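Local atomic coordinates of glucan-binding protein C, GbpC (Streptococcus mutans UA159, PDB entry 5UQZ), a protein that probably binds glucan at the bacterial cell surface and is thought to mediate sucrose-independent and sucrose-dependent adherence. Residues V32-A37 with Q268-G273. Residues are numbered along the deposited sequence; the frame is centred on the assembly and turned at random.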
ATOM      1  N   VAL A  32     -18.007   7.919 -15.947  1.00 17.67           N
ATOM      2  CA  VAL A  32     -17.519   9.090 -16.672  1.00 19.43           C
ATOM      3  C   VAL A  32     -16.675   9.948 -15.752  1.00 16.96           C
ATOM      4  O   VAL A  32     -15.626  10.451 -16.152  1.00 17.92           O
ATOM      5  CB  VAL A  32     -18.671   9.900 -17.291  1.00 22.98           C
ATOM      6  CG1 VAL A  32     -18.196  11.301 -17.737  1.00 25.19           C
ATOM      7  CG2 VAL A  32     -19.288   9.162 -18.446  1.00 26.21           C
ATOM      8  N   LYS A  33     -17.110  10.122 -14.503  1.00 17.59           N
ATOM      9  CA  LYS A  33     -16.318  10.936 -13.594  1.00 17.28           C
ATOM     10  C   LYS A  33     -14.974  10.289 -13.310  1.00 15.89           C
ATOM     11  O   LYS A  33     -13.939  10.978 -13.239  1.00 15.94           O
ATOM     12  CB  LYS A  33     -17.109  11.151 -12.302  1.00 19.56           C
ATOM     13  CG  LYS A  33     -18.231  12.155 -12.498  1.00 21.45           C
ATOM     14  CD  LYS A  33     -19.008  12.352 -11.272  1.00 30.05           C
ATOM     15  CE  LYS A  33     -19.645  11.078 -10.930  1.00 37.91           C
ATOM     16  NZ  LYS A  33     -19.604  10.816  -9.468  1.00 44.19           N
ATOM     17  N   GLU A  34     -14.968   8.972 -13.130  1.00 15.22           N
ATOM     18  CA  GLU A  34     -13.704   8.304 -12.867  1.00 14.10           C
ATOM     19  C   GLU A  34     -12.794   8.402 -14.075  1.00 13.14           C
ATOM     20  O   GLU A  34     -11.595   8.654 -13.936  1.00 13.59           O
ATOM     21  CB  GLU A  34     -13.930   6.837 -12.507  1.00 15.32           C
ATOM     22  CG  GLU A  34     -14.581   6.625 -11.171  1.00 17.75           C
ATOM     23  CD  GLU A  34     -14.466   5.182 -10.703  1.00 20.53           C
ATOM     24  OE1 GLU A  34     -13.846   4.329 -11.384  1.00 25.99           O
ATOM     25  OE2 GLU A  34     -14.978   4.901  -9.616  1.00 23.25           O
ATOM     26  N   TYR A  35     -13.357   8.210 -15.270  1.00 14.64           N
ATOM     27  CA  TYR A  35     -12.591   8.293 -16.502  1.00 14.76           C
ATOM     28  C   TYR A  35     -11.973   9.671 -16.658  1.00 14.94           C
ATOM     29  O   TYR A  35     -10.797   9.807 -17.026  1.00 15.19           O
ATOM     30  CB  TYR A  35     -13.517   8.006 -17.692  1.00 16.27           C
ATOM     31  CG  TYR A  35     -12.819   8.222 -18.992  1.00 18.26           C
ATOM     32  CD1 TYR A  35     -12.022   7.223 -19.548  1.00 20.90           C
ATOM     33  CD2 TYR A  35     -12.898   9.441 -19.637  1.00 20.55           C
ATOM     34  CE1 TYR A  35     -11.382   7.416 -20.725  1.00 24.11           C
ATOM     35  CE2 TYR A  35     -12.212   9.660 -20.835  1.00 22.34           C
ATOM     36  CZ  TYR A  35     -11.454   8.638 -21.351  1.00 23.47           C
ATOM     37  OH  TYR A  35     -10.793   8.796 -22.547  1.00 31.11           O
ATOM     38  N   GLU A  36     -12.758  10.727 -16.415  1.00 15.98           N
ATOM     39  CA  GLU A  36     -12.217  12.060 -16.600  1.00 17.13           C
ATOM     40  C   GLU A  36     -11.068  12.318 -15.636  1.00 14.80           C
ATOM     41  O   GLU A  36     -10.071  12.969 -16.000  1.00 14.43           O
ATOM     42  CB  GLU A  36     -13.314  13.105 -16.460  1.00 19.81           C
ATOM     43  CG  GLU A  36     -14.383  13.042 -17.565  1.00 24.08           C
ATOM     44  CD  GLU A  36     -13.838  13.284 -18.968  1.00 32.90           C
ATOM     45  OE1 GLU A  36     -12.799  13.956 -19.130  1.00 36.69           O
ATOM     46  OE2 GLU A  36     -14.497  12.829 -19.936  1.00 38.36           O
ATOM     47  N   ALA A  37     -11.181  11.826 -14.386  1.00 13.39           N
ATOM     48  CA  ALA A  37     -10.066  12.009 -13.458  1.00 12.49           C
ATOM     49  C   ALA A  37      -8.835  11.221 -13.893  1.00 11.28           C
ATOM     50  O   ALA A  37      -7.703  11.751 -13.885  1.00 11.51           O
ATOM     51  CB  ALA A  37     -10.518  11.553 -12.085  1.00 14.17           C
ATOM     52  N   GLN A 268     -10.606   7.256   0.592  1.00 10.73           N
ATOM     53  CA  GLN A 268     -11.065   5.870   0.610  1.00 10.58           C
ATOM     54  C   GLN A 268     -12.497   5.680   0.110  1.00 11.59           C
ATOM     55  O   GLN A 268     -12.797   4.625  -0.473  1.00 11.79           O
ATOM     56  CB  GLN A 268     -11.020   5.343   2.056  1.00 12.17           C
ATOM     57  CG  GLN A 268     -11.161   3.827   2.163  1.00 13.03           C
ATOM     58  CD  GLN A 268      -9.866   3.091   1.819  1.00 12.06           C
ATOM     59  OE1 GLN A 268      -8.775   3.612   2.020  1.00 15.55           O
ATOM     60  NE2 GLN A 268      -9.983   1.885   1.293  1.00 12.73           N
ATOM     61  N   TYR A 269     -13.392   6.646   0.354  1.00 11.41           N
ATOM     62  CA  TYR A 269     -14.808   6.495   0.012  1.00 12.07           C
ATOM     63  C   TYR A 269     -15.276   7.675  -0.806  1.00 12.92           C
ATOM     64  O   TYR A 269     -15.151   8.827  -0.374  1.00 12.45           O
ATOM     65  CB  TYR A 269     -15.650   6.435   1.327  1.00 14.05           C
ATOM     66  CG  TYR A 269     -15.360   5.151   2.089  1.00 13.38           C
ATOM     67  CD1 TYR A 269     -15.840   3.925   1.629  1.00 14.35           C
ATOM     68  CD2 TYR A 269     -14.562   5.161   3.238  1.00 14.86           C
ATOM     69  CE1 TYR A 269     -15.504   2.732   2.269  1.00 14.87           C
ATOM     70  CE2 TYR A 269     -14.241   3.969   3.898  1.00 15.41           C
ATOM     71  CZ  TYR A 269     -14.700   2.771   3.398  1.00 15.77           C
ATOM     72  OH  TYR A 269     -14.379   1.591   4.026  1.00 18.24           O
ATOM     73  N   LYS A 270     -15.869   7.377  -1.963  1.00 13.31           N
ATOM     74  CA  LYS A 270     -16.543   8.424  -2.722  1.00 13.80           C
ATOM     75  C   LYS A 270     -17.580   9.135  -1.862  1.00 15.04           C
ATOM     76  O   LYS A 270     -17.809  10.335  -2.029  1.00 15.19           O
ATOM     77  CB  LYS A 270     -17.198   7.823  -3.964  1.00 15.08           C
ATOM     78  CG  LYS A 270     -16.183   7.308  -4.973  1.00 15.47           C
ATOM     79  CD  LYS A 270     -16.950   6.870  -6.223  1.00 20.15           C
ATOM     80  CE  LYS A 270     -16.087   6.273  -7.268  1.00 20.76           C
ATOM     81  NZ  LYS A 270     -17.014   6.006  -8.453  1.00 21.79           N
ATOM     82  N   ALA A 271     -18.240   8.416  -0.948  1.00 14.56           N
ATOM     83  CA  ALA A 271     -19.243   9.044  -0.088  1.00 15.67           C
ATOM     84  C   ALA A 271     -18.641  10.129   0.785  1.00 15.88           C
ATOM     85  O   ALA A 271     -19.364  11.005   1.280  1.00 18.46           O
ATOM     86  CB  ALA A 271     -19.905   7.993   0.810  1.00 16.85           C
ATOM     87  N   ASN A 272     -17.328  10.086   0.998  1.00 14.08           N
ATOM     88  CA  ASN A 272     -16.628  11.087   1.787  1.00 15.34           C
ATOM     89  C   ASN A 272     -15.848  12.049   0.905  1.00 14.17           C
ATOM     90  O   ASN A 272     -15.002  12.777   1.404  1.00 16.41           O
ATOM     91  CB  ASN A 272     -15.667  10.431   2.792  1.00 14.93           C
ATOM     92  CG  ASN A 272     -16.394   9.637   3.836  1.00 16.59           C
ATOM     93  OD1 ASN A 272     -17.589   9.872   4.098  1.00 19.50           O
ATOM     94  ND2 ASN A 272     -15.683   8.699   4.469  1.00 17.42           N
ATOM     95  N   GLY A 273     -16.099  12.054  -0.411  1.00 14.58           N
ATOM     96  CA  GLY A 273     -15.444  12.979  -1.300  1.00 15.39           C
ATOM     97  C   GLY A 273     -14.301  12.406  -2.117  1.00 15.20           C
ATOM     98  O   GLY A 273     -13.764  13.116  -2.967  1.00 15.99           O
TER
HETATM   99  O   HOH W   1     -17.465   8.442  -9.845  1.00 19.23           O
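K270 reaches out from a loop of the beta-supersandwich to E34 on the long helix 3-51, and the two side chains make a salt bridge that joins backbones 10.5 Å apart between CA of E34 and CA of K270. It is a worked example of how two long charged side chains can join a helix, here part of a predicted coiled coil, to a globular domain at the surface. K270 sits in a short 3-10 turn, and its chain is stretched to full length, each torsion from chi2 to chi4 close to 180°, which carries the ammonium group straight across to the helix. E34 is also extended beyond CG (chi2 -165°), but the two chains cross at about a right angle, so that the lysine end, CE and NZ, meets the outer part of the glutamate. NZ of K270 donates to OE2 of E34 at 2.6 Å. The ammonium meets that oxygen on its anti side and lies 21° out of the carboxylate plane. OE2 of E34 comes in beside the lysine end, almost perpendicular to its CE-NZ bond, only 2.9 Å from CE of K270.

The base of the lysine is held independently: its backbone N bonds to OD1 of N277, while G273 N bonds to K270 O at 2.9 Å and closes the turn. F276, farther along the loop, touches E34.

K33, one residue before E34, brings a second ammonium group to within 5.6 Å of the first, measured between K33 NZ and K270 NZ. The carboxylate of E34 probably offsets the charge of K270, and one water links the two ammonium groups, accepting from K270 NZ at 2.8 Å and from K33 NZ at 3.2 Å.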